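Local coordinates for protein histidine kinase (Methanosarcina mazei, PDB 3LI9) that serves as the extracellular PDC-fold sensor domain of a membrane protein that probably phosphorylates protein histidine at the expense of ATP, at residues G147-S152 / V171-V176; T140-Y145 / M193-G198; V75-E80 / G101-Y106; Q53-A58 / D82-R87. All coordinates share one frame; numbering follows the deposited sequence.

Contact 1 (G147-S152 / V171-V176)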
loop_
_atom_site.group_PDB
_atom_site.type_symbol
_atom_site.label_atom_id
_atom_site.label_comp_id
_atom_site.label_asym_id
_atom_site.label_seq_id
_atom_site.Cartn_x
_atom_site.Cartn_y
_atom_site.Cartn_z
ATOM N N GLY A 147 -9.755 12.252 -2.176
ATOM C CA GLY A 147 -9.424 12.829 -0.883
ATOM C C GLY A 147 -8.851 11.843 0.148
ATOM O O GLY A 147 -8.496 12.253 1.198
ATOM N N ILE A 148 -8.802 10.558 -0.182
ATOM C CA ILE A 148 -8.338 9.577 0.789
ATOM C C ILE A 148 -6.951 8.984 0.387
ATOM O O ILE A 148 -6.829 8.549 -0.701
ATOM C CB ILE A 148 -9.352 8.474 0.915
ATOM C CG1 ILE A 148 -10.663 9.143 1.445
ATOM C CG2 ILE A 148 -8.860 7.391 1.951
ATOM C CD1 ILE A 148 -11.817 8.303 1.330
ATOM N N PHE A 149 -6.008 9.033 1.330
ATOM C CA PHE A 149 -4.643 8.488 1.163
ATOM C C PHE A 149 -4.728 6.975 1.353
ATOM O O PHE A 149 -5.251 6.520 2.375
ATOM C CB PHE A 149 -3.759 9.105 2.253
ATOM C CG PHE A 149 -2.250 8.914 1.937
ATOM C CD1 PHE A 149 -1.757 9.086 0.660
ATOM C CD2 PHE A 149 -1.426 8.484 2.946
ATOM C CE1 PHE A 149 -0.359 8.899 0.405
ATOM C CE2 PHE A 149 -0.084 8.293 2.726
ATOM C CZ PHE A 149 0.425 8.440 1.479
HETATM N N MSE A 150 -4.280 6.228 0.359
HETATM C CA MSE A 150 -4.391 4.776 0.378
HETATM C C MSE A 150 -3.323 4.086 -0.463
HETATM O O MSE A 150 -2.498 4.705 -1.146
HETATM C CB MSE A 150 -5.766 4.363 -0.143
HETATM C CG MSE A 150 -6.007 4.787 -1.569
HETATM SE SE MSE A 150 -7.906 4.318 -2.100
HETATM C CE MSE A 150 -8.801 5.715 -1.149
ATOM N N VAL A 151 -3.319 2.767 -0.292
ATOM C CA VAL A 151 -2.553 1.917 -1.203
ATOM C C VAL A 151 -3.451 0.772 -1.663
ATOM O O VAL A 151 -4.407 0.435 -0.976
ATOM C CB VAL A 151 -1.301 1.391 -0.449
ATOM C CG1 VAL A 151 -1.616 0.399 0.687
ATOM C CG2 VAL A 151 -0.233 0.954 -1.409
ATOM N N SER A 152 -3.110 0.175 -2.805
ATOM C CA SER A 152 -3.889 -0.955 -3.304
ATOM C C SER A 152 -3.057 -2.211 -3.377
ATOM O O SER A 152 -1.917 -2.140 -3.834
ATOM C CB SER A 152 -4.355 -0.598 -4.759
ATOM O OG SER A 152 -5.340 -1.528 -5.120
ATOM N N VAL A 171 -6.611 0.059 0.746
ATOM C CA VAL A 171 -6.315 0.152 2.179
ATOM C C VAL A 171 -6.012 1.632 2.547
ATOM O O VAL A 171 -4.975 2.131 2.148
ATOM C CB VAL A 171 -5.109 -0.698 2.516
ATOM C CG1 VAL A 171 -4.797 -0.706 4.073
ATOM C CG2 VAL A 171 -5.437 -2.235 2.147
ATOM N N PRO A 172 -6.848 2.297 3.326
ATOM C CA PRO A 172 -6.522 3.715 3.741
ATOM C C PRO A 172 -5.319 3.676 4.662
ATOM O O PRO A 172 -5.112 2.734 5.480
ATOM C CB PRO A 172 -7.724 4.159 4.654
ATOM C CG PRO A 172 -8.857 3.213 4.148
ATOM C CD PRO A 172 -8.218 1.871 3.702
ATOM N N LEU A 173 -4.491 4.710 4.549
ATOM C CA LEU A 173 -3.268 4.759 5.333
ATOM C C LEU A 173 -3.243 5.862 6.391
ATOM O O LEU A 173 -2.198 6.074 7.050
ATOM C CB LEU A 173 -2.074 5.014 4.400
ATOM C CG LEU A 173 -1.820 3.896 3.376
ATOM C CD1 LEU A 173 -0.856 4.331 2.211
ATOM C CD2 LEU A 173 -1.370 2.645 4.126
ATOM N N GLU A 174 -4.382 6.511 6.636
ATOM C CA GLU A 174 -4.364 7.472 7.748
ATOM C C GLU A 174 -3.863 6.895 9.048
ATOM O O GLU A 174 -3.149 7.576 9.804
ATOM C CB GLU A 174 -5.800 7.995 7.975
ATOM C CG GLU A 174 -5.844 9.116 8.984
ATOM C CD GLU A 174 -7.252 9.715 9.071
ATOM O OE1 GLU A 174 -8.034 9.548 8.102
ATOM O OE2 GLU A 174 -7.579 10.317 10.098
ATOM N N TYR A 175 -4.120 5.617 9.308
ATOM C CA TYR A 175 -3.734 4.994 10.578
ATOM C C TYR A 175 -2.214 5.008 10.749
ATOM O O TYR A 175 -1.702 5.045 11.870
ATOM C CB TYR A 175 -4.294 3.553 10.673
ATOM C CG TYR A 175 -3.432 2.584 9.945
ATOM C CD1 TYR A 175 -2.380 1.867 10.617
ATOM C CD2 TYR A 175 -3.651 2.321 8.590
ATOM C CE1 TYR A 175 -1.552 0.974 9.911
ATOM C CE2 TYR A 175 -2.881 1.400 7.901
ATOM C CZ TYR A 175 -1.843 0.729 8.564
ATOM O OH TYR A 175 -1.055 -0.126 7.859
ATOM N N VAL A 176 -1.515 4.979 9.627
ATOM C CA VAL A 176 -0.046 5.026 9.720
ATOM C C VAL A 176 0.434 6.297 10.402
ATOM O O VAL A 176 1.326 6.241 11.282
ATOM C CB VAL A 176 0.568 4.826 8.364
ATOM C CG1 VAL A 176 2.135 4.979 8.430
ATOM C CG2 VAL A 176 0.178 3.460 7.818
HETATM O O HOH W 1 -6.428 7.401 4.753
#
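Leu173 and Phe149 form the tight end of this contact. The CD1 branch of Leu173 sits over one face of the Phe149 ring, toward its rim, and presses to 3.6 Å from Met150 C. Leu173 CB lies 3.8 Å from Phe149 CD2. The leucine CG stands anti to its own carbonyl carbon (chi1 -64°), a turn that lays the branched end across the neighbouring strand, where Leu173 CD1 also meets Val151 CB at 4.0 Å. Val151 and Val171 continue the layer side by side, pointing the same way. Their backbones exchange two hydrogen bonds, Val171 N to Val151 O at 2.8 Å and Val151 N to Val171 O at 3.0 Å. Next to them Met150 and Pro172 make a non-hydrogen-bonded pair from which the side chains diverge. The other side is looser: Ile148 CG2 merely approaches Pro172 CB at 4.4 Å, Glu174 is exposed, and a water links the two segments by donating to Phe149 O and accepting from Glu174 N. Phe149 O thereby serves two donors, since Leu173 N reaches it too, at 2.9 Å. Here the antiparallel hairpin of strands 148-159 and 162-172, part of the PDC (Cache) fold, opens into helix 174-180.

Contact 2 (T140-Y145 / M193-G198); sequences TEPYFY and MVSNTG
Glu141 OE1 is the polar atom on which this contact turns. Ser195 OG donates to Glu141 OE1 at 2.6 Å from the syn side, 16° out of the carboxylate plane. Thr197 OG1 is modelled 2.4 Å from Glu141 OE1, a hydrogen bond so short that its exact length is doubtful. The backbone adds a weaker layer: Thr197 N reaches Glu141 OE1 at 3.4 Å, and Asn196 N reaches the other oxygen, Glu141 OE2, at 3.2 Å with a bent approach of 134°; both bonds are weak. The glutamate chain is bent at chi2 (-65°), which swings the carboxylate round to the two hydroxyls and the two N-H groups. These donors belong to a type I turn from Ser195 to Gly198, closed by Gly198 N on Ser195 O at 2.9 Å, so one acidic group spans most of a turn. Ser195 OG has a further partner in Ile199 N. Beside the polar cluster Pro142 CD packs against Ser195 CB at 3.5 Å, closer than carbons usually come, while Phe261 of the neighbouring strand touches both Glu141 and Pro142. Within its own segment, Thr140 OG1 donates to Glu141 O from above the carbonyl plane and also accepts from Ser152 N. The contact joins the segment leading into strand 143-145, in the larger sheet, to the end of strand 190-194, in the smaller one. With hydroxyl and amide donors gathered round it, the carboxylate is likely to be stabilised as an anion, tying the two sheets together by an acceptor on one side and a donor-rich turn on the other.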
loop_
_atom_site.group_PDB
_atom_site.type_symbol
_atom_site.label_atom_id
_atom_site.label_comp_id
_atom_site.label_asym_id
_atom_site.label_seq_id
_atom_site.Cartn_x
_atom_site.Cartn_y
_atom_site.Cartn_z
ATOM N N THR A 140 0.643 -1.121 -4.970
ATOM C CA THR A 140 0.910 0.187 -5.621
ATOM C C THR A 140 1.703 1.086 -4.659
ATOM O O THR A 140 1.760 0.920 -3.419
ATOM C CB THR A 140 -0.437 0.934 -5.925
ATOM O OG1 THR A 140 -1.052 1.292 -4.673
ATOM C CG2 THR A 140 -1.324 0.049 -6.822
ATOM N N GLU A 141 2.237 2.143 -5.243
ATOM C CA GLU A 141 2.755 3.227 -4.423
ATOM C C GLU A 141 1.525 3.933 -3.820
ATOM O O GLU A 141 0.473 3.885 -4.433
ATOM C CB GLU A 141 3.626 4.113 -5.318
ATOM C CG GLU A 141 5.106 3.454 -5.308
ATOM C CD GLU A 141 5.802 3.491 -3.890
ATOM O OE1 GLU A 141 6.213 4.620 -3.586
ATOM O OE2 GLU A 141 5.965 2.443 -3.089
ATOM N N PRO A 142 1.654 4.473 -2.605
ATOM C CA PRO A 142 0.503 5.169 -1.996
ATOM C C PRO A 142 0.055 6.344 -2.844
ATOM O O PRO A 142 0.851 6.952 -3.612
ATOM C CB PRO A 142 1.066 5.680 -0.664
ATOM C CG PRO A 142 2.608 5.950 -1.039
ATOM C CD PRO A 142 2.818 4.560 -1.707
ATOM N N TYR A 143 -1.224 6.657 -2.738
ATOM C CA TYR A 143 -1.794 7.718 -3.614
ATOM C C TYR A 143 -3.026 8.263 -2.957
ATOM O O TYR A 143 -3.645 7.676 -2.019
ATOM C CB TYR A 143 -2.114 7.159 -5.001
ATOM C CG TYR A 143 -3.133 6.040 -4.989
ATOM C CD1 TYR A 143 -4.528 6.304 -5.116
ATOM C CD2 TYR A 143 -2.698 4.700 -4.821
ATOM C CE1 TYR A 143 -5.456 5.220 -5.073
ATOM C CE2 TYR A 143 -3.595 3.629 -4.822
ATOM C CZ TYR A 143 -4.964 3.909 -4.916
ATOM O OH TYR A 143 -5.869 2.899 -4.922
ATOM N N PHE A 144 -3.422 9.441 -3.439
ATOM C CA PHE A 144 -4.720 9.950 -3.010
ATOM C C PHE A 144 -5.798 9.654 -4.048
ATOM O O PHE A 144 -5.539 9.729 -5.267
ATOM C CB PHE A 144 -4.624 11.479 -2.895
ATOM C CG PHE A 144 -3.858 11.941 -1.702
ATOM C CD1 PHE A 144 -4.468 11.993 -0.494
ATOM C CD2 PHE A 144 -2.497 12.264 -1.811
ATOM C CE1 PHE A 144 -3.780 12.390 0.689
ATOM C CE2 PHE A 144 -1.806 12.677 -0.617
ATOM C CZ PHE A 144 -2.462 12.735 0.606
ATOM N N TYR A 145 -7.015 9.330 -3.553
ATOM C CA TYR A 145 -8.143 9.068 -4.457
ATOM C C TYR A 145 -9.381 9.616 -3.772
ATOM O O TYR A 145 -9.632 9.300 -2.615
ATOM C CB TYR A 145 -8.275 7.597 -4.757
ATOM C CG TYR A 145 -9.497 7.273 -5.577
ATOM C CD1 TYR A 145 -9.515 7.516 -6.939
ATOM C CD2 TYR A 145 -10.622 6.768 -4.968
ATOM C CE1 TYR A 145 -10.628 7.205 -7.690
ATOM C CE2 TYR A 145 -11.781 6.443 -5.728
ATOM C CZ TYR A 145 -11.735 6.670 -7.078
ATOM O OH TYR A 145 -12.847 6.369 -7.816
HETATM N N MSE A 193 7.030 6.750 8.461
HETATM C CA MSE A 193 7.131 5.652 7.507
HETATM C C MSE A 193 7.210 6.241 6.121
HETATM O O MSE A 193 6.630 7.306 5.865
HETATM C CB MSE A 193 5.877 4.734 7.572
HETATM C CG MSE A 193 5.902 3.931 8.755
HETATM SE SE MSE A 193 6.444 2.073 8.149
HETATM C CE MSE A 193 4.675 1.890 7.670
ATOM N N VAL A 194 7.914 5.555 5.219
ATOM C CA VAL A 194 7.937 5.939 3.804
ATOM C C VAL A 194 7.594 4.767 2.905
ATOM O O VAL A 194 7.747 3.595 3.322
ATOM C CB VAL A 194 9.299 6.578 3.338
ATOM C CG1 VAL A 194 9.604 7.873 4.201
ATOM C CG2 VAL A 194 10.450 5.585 3.493
ATOM N N SER A 195 7.198 5.076 1.686
ATOM C CA SER A 195 6.946 4.014 0.720
ATOM C C SER A 195 8.318 3.540 0.090
ATOM O O SER A 195 9.396 4.069 0.430
ATOM C CB SER A 195 6.040 4.539 -0.391
ATOM O OG SER A 195 6.792 5.470 -1.171
ATOM N N ASN A 196 8.222 2.594 -0.825
ATOM C CA ASN A 196 9.417 2.043 -1.442
ATOM C C ASN A 196 10.174 3.151 -2.235
ATOM O O ASN A 196 11.413 3.146 -2.287
ATOM C CB ASN A 196 9.052 0.929 -2.402
ATOM C CG ASN A 196 10.299 0.289 -3.004
ATOM O OD1 ASN A 196 11.149 -0.261 -2.265
ATOM N ND2 ASN A 196 10.409 0.380 -4.271
ATOM N N THR A 197 9.442 4.112 -2.775
ATOM C CA THR A 197 10.117 5.224 -3.493
ATOM C C THR A 197 10.340 6.418 -2.575
ATOM O O THR A 197 10.677 7.489 -3.049
ATOM C CB THR A 197 9.327 5.669 -4.745
ATOM O OG1 THR A 197 7.984 6.108 -4.371
ATOM C CG2 THR A 197 9.215 4.506 -5.770
ATOM N N GLY A 198 10.214 6.233 -1.254
ATOM C CA GLY A 198 10.630 7.234 -0.312
ATOM C C GLY A 198 9.562 8.281 -0.022
ATOM O O GLY A 198 9.874 9.240 0.693
#

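Contact 3 (V75-E80 / G101-Y106); sequences VYLGYE and GRFVPY
Strand 74-79 and the segment 101-106 run antiparallel, with Leu77 N bonded to Pro105 O at 3.2 Å and Tyr79 N to Phe103 O at 2.9 Å. Pro105, lacking an N-H, cannot answer Leu77 O. Beyond the strand end Arg102 takes over: NE, at 2.9 Å, and NH2, at 3.0 Å, both donate side-on to Tyr79 O, which lies in the guanidinium plane. Its charge has a long, purely electrostatic partner in Glu80 OE2, whose closer ties are with Tyr128, while NH1 pairs with Asp123. Were Arg102 replaced by an alanine, Tyr79 O would probably lose both these donors and Asp123 its positive mate. On one face of the sheet Phe103 CD2 approaches Tyr79 CE1 at 3.8 Å and Phe103 CE2 approaches Leu77 CD1; the phenylalanine CG, anti to N (chi1 -162°), carries the ring alongside that of Tyr79, their planes 33° apart. On the other, Tyr76 CD2 meets Tyr106 CD1 at 3.7 Å, the rings oblique. Their hydroxyls bond Asp154 and Asp170, and Tyr76 lies beside a bound molecule, probably from the crystallisation liquor, consistent with the wall of a ligand pocket on the antiparallel sheet of a PDC domain.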
loop_
_atom_site.group_PDB
_atom_site.type_symbol
_atom_site.label_atom_id
_atom_site.label_comp_id
_atom_site.label_asym_id
_atom_site.label_seq_id
_atom_site.Cartn_x
_atom_site.Cartn_y
_atom_site.Cartn_z
ATOM N N VAL A 75 -13.002 -3.209 -2.162
ATOM C CA VAL A 75 -12.645 -4.573 -2.575
ATOM C C VAL A 75 -13.210 -4.704 -3.998
ATOM O O VAL A 75 -14.317 -4.243 -4.314
ATOM C CB VAL A 75 -13.332 -5.669 -1.691
ATOM C CG1 VAL A 75 -12.940 -7.152 -2.150
ATOM C CG2 VAL A 75 -12.954 -5.489 -0.224
ATOM N N TYR A 76 -12.391 -5.316 -4.867
ATOM C CA TYR A 76 -12.787 -5.292 -6.271
ATOM C C TYR A 76 -12.296 -6.490 -7.055
ATOM O O TYR A 76 -11.328 -7.165 -6.675
ATOM C CB TYR A 76 -12.382 -3.983 -6.927
ATOM C CG TYR A 76 -10.906 -3.614 -6.763
ATOM C CD1 TYR A 76 -9.977 -4.074 -7.663
ATOM C CD2 TYR A 76 -10.462 -2.909 -5.618
ATOM C CE1 TYR A 76 -8.590 -3.762 -7.526
ATOM C CE2 TYR A 76 -9.127 -2.611 -5.461
ATOM C CZ TYR A 76 -8.208 -3.028 -6.408
ATOM O OH TYR A 76 -6.900 -2.680 -6.205
ATOM N N LEU A 77 -12.933 -6.691 -8.235
ATOM C CA LEU A 77 -12.477 -7.697 -9.174
ATOM C C LEU A 77 -12.454 -6.956 -10.540
ATOM O O LEU A 77 -13.294 -6.035 -10.785
ATOM C CB LEU A 77 -13.551 -8.799 -9.280
ATOM C CG LEU A 77 -13.704 -9.605 -7.978
ATOM C CD1 LEU A 77 -14.973 -10.500 -8.117
ATOM C CD2 LEU A 77 -12.475 -10.471 -7.718
ATOM N N GLY A 78 -11.478 -7.285 -11.394
ATOM C CA GLY A 78 -11.506 -6.681 -12.738
ATOM C C GLY A 78 -11.077 -7.810 -13.698
ATOM O O GLY A 78 -10.069 -8.416 -13.495
ATOM N N TYR A 79 -11.904 -8.111 -14.709
ATOM C CA TYR A 79 -11.625 -9.216 -15.644
ATOM C C TYR A 79 -11.341 -8.723 -17.081
ATOM O O TYR A 79 -11.782 -7.659 -17.498
ATOM C CB TYR A 79 -12.811 -10.116 -15.707
ATOM C CG TYR A 79 -12.916 -11.040 -14.498
ATOM C CD1 TYR A 79 -13.434 -10.584 -13.282
ATOM C CD2 TYR A 79 -12.488 -12.391 -14.592
ATOM C CE1 TYR A 79 -13.529 -11.485 -12.181
ATOM C CE2 TYR A 79 -12.590 -13.273 -13.486
ATOM C CZ TYR A 79 -13.094 -12.782 -12.312
ATOM O OH TYR A 79 -13.275 -13.686 -11.241
ATOM N N GLU A 80 -10.528 -9.513 -17.761
ATOM C CA GLU A 80 -10.348 -9.374 -19.215
ATOM C C GLU A 80 -11.669 -9.585 -19.912
ATOM O O GLU A 80 -12.634 -10.142 -19.428
ATOM C CB GLU A 80 -9.349 -10.464 -19.678
ATOM C CG GLU A 80 -7.960 -10.327 -19.168
ATOM C CD GLU A 80 -7.223 -9.160 -19.834
ATOM O OE1 GLU A 80 -6.726 -9.341 -20.961
ATOM O OE2 GLU A 80 -7.122 -8.086 -19.234
ATOM N N GLY A 101 -19.202 -3.900 -20.569
ATOM C CA GLY A 101 -19.848 -5.121 -20.071
ATOM C C GLY A 101 -18.827 -6.027 -19.319
ATOM O O GLY A 101 -19.238 -7.053 -18.777
ATOM N N ARG A 102 -17.560 -5.633 -19.287
ATOM C CA ARG A 102 -16.501 -6.425 -18.584
ATOM C C ARG A 102 -16.875 -6.498 -17.102
ATOM O O ARG A 102 -17.495 -5.529 -16.591
ATOM C CB ARG A 102 -15.104 -5.825 -18.707
ATOM C CG ARG A 102 -14.554 -5.970 -20.163
ATOM C CD ARG A 102 -13.253 -5.268 -20.446
ATOM N NE ARG A 102 -12.141 -5.723 -19.592
ATOM C CZ ARG A 102 -10.925 -5.278 -19.709
ATOM N NH1 ARG A 102 -10.696 -4.410 -20.712
ATOM N NH2 ARG A 102 -9.945 -5.651 -18.859
ATOM N N PHE A 103 -16.566 -7.604 -16.437
ATOM C CA PHE A 103 -16.847 -7.663 -14.964
ATOM C C PHE A 103 -15.751 -6.937 -14.222
ATOM O O PHE A 103 -14.665 -7.462 -14.042
ATOM C CB PHE A 103 -16.936 -9.130 -14.495
ATOM C CG PHE A 103 -17.621 -9.312 -13.169
ATOM C CD1 PHE A 103 -18.749 -8.555 -12.816
ATOM C CD2 PHE A 103 -17.109 -10.252 -12.248
ATOM C CE1 PHE A 103 -19.384 -8.750 -11.633
ATOM C CE2 PHE A 103 -17.763 -10.421 -10.998
ATOM C CZ PHE A 103 -18.900 -9.664 -10.699
ATOM N N VAL A 104 -16.060 -5.686 -13.796
ATOM C CA VAL A 104 -15.075 -4.797 -13.167
ATOM C C VAL A 104 -15.662 -4.116 -11.904
ATOM O O VAL A 104 -15.533 -2.897 -11.726
ATOM C CB VAL A 104 -14.520 -3.743 -14.179
ATOM C CG1 VAL A 104 -13.508 -4.442 -15.204
ATOM C CG2 VAL A 104 -15.664 -2.996 -14.886
ATOM N N PRO A 105 -16.315 -4.897 -11.037
ATOM C CA PRO A 105 -17.016 -4.243 -9.897
ATOM C C PRO A 105 -16.033 -3.693 -8.831
ATOM O O PRO A 105 -15.152 -4.429 -8.357
ATOM C CB PRO A 105 -17.916 -5.353 -9.351
ATOM C CG PRO A 105 -17.071 -6.675 -9.636
ATOM C CD PRO A 105 -16.440 -6.371 -11.017
ATOM N N TYR A 106 -16.240 -2.428 -8.439
ATOM C CA TYR A 106 -15.414 -1.789 -7.381
ATOM C C TYR A 106 -16.376 -1.516 -6.234
ATOM O O TYR A 106 -17.179 -0.567 -6.295
ATOM C CB TYR A 106 -14.792 -0.491 -7.922
ATOM C CG TYR A 106 -14.006 0.280 -6.880
ATOM C CD1 TYR A 106 -13.064 -0.357 -6.121
ATOM C CD2 TYR A 106 -14.192 1.657 -6.700
ATOM C CE1 TYR A 106 -12.268 0.365 -5.146
ATOM C CE2 TYR A 106 -13.437 2.347 -5.758
ATOM C CZ TYR A 106 -12.455 1.692 -5.027
ATOM O OH TYR A 106 -11.729 2.339 -4.061
HETATM O O HOH W 2 -15.220 -9.590 -18.186
#

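Contact 4 (Q53-A58 / D82-R87)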
loop_
_atom_site.group_PDB
_atom_site.type_symbol
_atom_site.label_atom_id
_atom_site.label_comp_id
_atom_site.label_asym_id
_atom_site.label_seq_id
_atom_site.Cartn_x
_atom_site.Cartn_y
_atom_site.Cartn_z
ATOM N N GLN A 53 -20.015 -18.513 -12.195
ATOM C CA GLN A 53 -20.151 -17.450 -13.152
ATOM C C GLN A 53 -21.373 -16.573 -12.847
ATOM O O GLN A 53 -22.070 -16.141 -13.737
ATOM C CB GLN A 53 -20.174 -18.064 -14.587
ATOM C CG GLN A 53 -18.807 -18.533 -14.939
ATOM C CD GLN A 53 -18.769 -19.281 -16.260
ATOM O OE1 GLN A 53 -17.715 -19.787 -16.635
ATOM N NE2 GLN A 53 -19.918 -19.353 -16.965
ATOM N N ASP A 54 -21.586 -16.272 -11.557
ATOM C CA ASP A 54 -22.811 -15.555 -11.113
ATOM C C ASP A 54 -22.335 -14.152 -10.673
ATOM O O ASP A 54 -21.619 -14.025 -9.649
ATOM C CB ASP A 54 -23.448 -16.335 -9.950
ATOM C CG ASP A 54 -24.732 -15.708 -9.420
ATOM O OD1 ASP A 54 -24.903 -14.468 -9.478
ATOM O OD2 ASP A 54 -25.587 -16.413 -8.772
ATOM N N ARG A 55 -22.638 -13.133 -11.490
ATOM C CA ARG A 55 -22.061 -11.792 -11.175
ATOM C C ARG A 55 -22.624 -11.230 -9.920
ATOM O O ARG A 55 -21.846 -10.588 -9.126
ATOM C CB ARG A 55 -22.292 -10.785 -12.351
ATOM C CG ARG A 55 -21.463 -11.199 -13.548
ATOM C CD ARG A 55 -21.578 -10.127 -14.709
ATOM N NE ARG A 55 -20.858 -10.618 -15.919
ATOM C CZ ARG A 55 -20.178 -9.837 -16.761
ATOM N NH1 ARG A 55 -19.999 -8.529 -16.492
ATOM N NH2 ARG A 55 -19.612 -10.363 -17.866
ATOM N N GLU A 56 -23.913 -11.463 -9.639
ATOM C CA GLU A 56 -24.510 -10.903 -8.410
ATOM C C GLU A 56 -23.926 -11.557 -7.172
ATOM O O GLU A 56 -23.630 -10.886 -6.201
ATOM C CB GLU A 56 -26.048 -11.141 -8.339
ATOM C CG GLU A 56 -26.851 -10.437 -9.436
ATOM C CD GLU A 56 -26.943 -8.916 -9.223
ATOM O OE1 GLU A 56 -26.776 -8.466 -8.064
ATOM O OE2 GLU A 56 -27.192 -8.185 -10.231
ATOM N N GLU A 57 -23.640 -12.855 -7.267
ATOM C CA GLU A 57 -23.043 -13.538 -6.114
ATOM C C GLU A 57 -21.582 -13.036 -5.909
ATOM O O GLU A 57 -21.144 -12.875 -4.757
ATOM C CB GLU A 57 -23.039 -15.059 -6.344
ATOM C CG GLU A 57 -22.393 -15.814 -5.190
ATOM C CD GLU A 57 -22.733 -17.303 -5.224
ATOM O OE1 GLU A 57 -22.028 -18.014 -5.907
ATOM O OE2 GLU A 57 -23.768 -17.694 -4.698
ATOM N N ALA A 58 -20.820 -12.867 -6.998
ATOM C CA ALA A 58 -19.461 -12.389 -6.844
ATOM C C ALA A 58 -19.455 -10.946 -6.258
ATOM O O ALA A 58 -18.588 -10.615 -5.422
ATOM C CB ALA A 58 -18.701 -12.449 -8.158
ATOM N N ASP A 82 -14.698 -10.954 -21.584
ATOM C CA ASP A 82 -15.396 -12.211 -21.556
ATOM C C ASP A 82 -14.787 -13.296 -20.645
ATOM O O ASP A 82 -15.242 -14.431 -20.673
ATOM C CB ASP A 82 -15.541 -12.745 -22.987
ATOM C CG ASP A 82 -16.708 -12.104 -23.706
ATOM O OD1 ASP A 82 -17.688 -11.677 -23.066
ATOM O OD2 ASP A 82 -16.640 -11.996 -24.924
ATOM N N ALA A 83 -13.861 -12.888 -19.776
ATOM C CA ALA A 83 -13.054 -13.867 -18.947
ATOM C C ALA A 83 -13.764 -14.363 -17.689
ATOM O O ALA A 83 -13.384 -15.407 -17.115
ATOM C CB ALA A 83 -11.603 -13.410 -18.676
ATOM N N PHE A 84 -14.801 -13.655 -17.220
ATOM C CA PHE A 84 -15.529 -14.100 -16.056
ATOM C C PHE A 84 -16.557 -15.157 -16.437
ATOM O O PHE A 84 -16.684 -16.180 -15.748
ATOM C CB PHE A 84 -16.297 -12.925 -15.382
ATOM C CG PHE A 84 -17.091 -13.362 -14.167
ATOM C CD1 PHE A 84 -16.383 -13.688 -12.967
ATOM C CD2 PHE A 84 -18.463 -13.398 -14.178
ATOM C CE1 PHE A 84 -17.089 -14.132 -11.857
ATOM C CE2 PHE A 84 -19.227 -13.790 -13.063
ATOM C CZ PHE A 84 -18.515 -14.133 -11.885
ATOM N N ASP A 85 -17.302 -14.900 -17.527
ATOM C CA ASP A 85 -18.468 -15.716 -17.855
ATOM C C ASP A 85 -18.837 -15.801 -19.331
ATOM O O ASP A 85 -19.861 -16.354 -19.652
ATOM C CB ASP A 85 -19.690 -15.286 -17.037
ATOM C CG ASP A 85 -20.174 -13.822 -17.357
ATOM O OD1 ASP A 85 -19.646 -13.198 -18.279
ATOM O OD2 ASP A 85 -21.162 -13.366 -16.732
ATOM N N GLY A 86 -18.010 -15.245 -20.197
ATOM C CA GLY A 86 -18.245 -15.252 -21.641
ATOM C C GLY A 86 -19.440 -14.396 -22.047
ATOM O O GLY A 86 -19.893 -14.493 -23.213
ATOM N N ARG A 87 -19.946 -13.537 -21.140
ATOM C CA ARG A 87 -21.246 -12.855 -21.392
ATOM C C ARG A 87 -21.237 -11.320 -21.169
ATOM O O ARG A 87 -22.234 -10.761 -20.768
ATOM C CB ARG A 87 -22.351 -13.489 -20.555
ATOM C CG ARG A 87 -22.690 -14.982 -21.001
ATOM C CD ARG A 87 -24.089 -15.413 -20.510
ATOM N NE ARG A 87 -24.356 -15.034 -19.118
ATOM C CZ ARG A 87 -25.273 -14.135 -18.696
ATOM N NH1 ARG A 87 -26.062 -13.477 -19.543
ATOM N NH2 ARG A 87 -25.399 -13.875 -17.395
#
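The start of helix 55-67 is clamped to the loop after strand 74-79 by a salt bridge between Arg55 and Asp85. The guanidinium meets the carboxylate side-on, Arg55 NE to Asp85 OD2 and Arg55 NH2 to Asp85 OD1, each at 2.9 Å and nearly straight. Both oxygens lie near the guanidinium plane, although the carboxylate is turned 37° from it. Asp85 OD1 also accepts from Arg87 N at 2.9 Å, closing an Asx turn from the face opposite Arg55 NH2. The loop's own backbone N-H thus helps to set the carboxylate for the arginine. The Phe84 ring, with CG anti to N (chi1 179°), extends toward the helix start: Phe84 CE2 lies 3.5 Å from Arg55 CG, and CZ 4.1 Å from Ala58 CB. Asp54 is the N-cap and accepts from Glu57 N, while Gln53 CG rests 3.3 Å from Phe84 O. Arg55 NH2 has a second acidic partner in Asp88, and NH1 bonds Gly101 O and His97. A leucine in its place would probably strand Asp85 and Asp88 without their shared cation and loosen the loop from the helix. Two carboxylates round one guanidinium, with Asp85 buried, imply that the charges are likely to hold one another ionised.

Two pairs of contacts lie close together within one Cache domain. Contacts 1 and 2 have centres 9 Å apart and share strand 148-159's pairing with 143-145, where Met150 O and Tyr143 N, 2.8 Å apart, probably hydrogen-bond. Contacts 3 and 4, 10 Å between centres, meet through Phe84, which packs edge-to-face on Tyr79 and also against Phe103. The common sheet bridges the pairs: the centres of contacts 1 and 3 lie 21 Å apart, yet the Ser152 and Tyr76 side chains meet, and both contacts flank one bound molecule, probably from the crystallisation liquor, about 4 Å from the side chain of Met150 and 3 Å from that of Tyr76. Tyr143 OH of contact 2 hydrogen-bonds this molecule. Contact 4 stays about 16 Å from contact 1 at the nearest atoms.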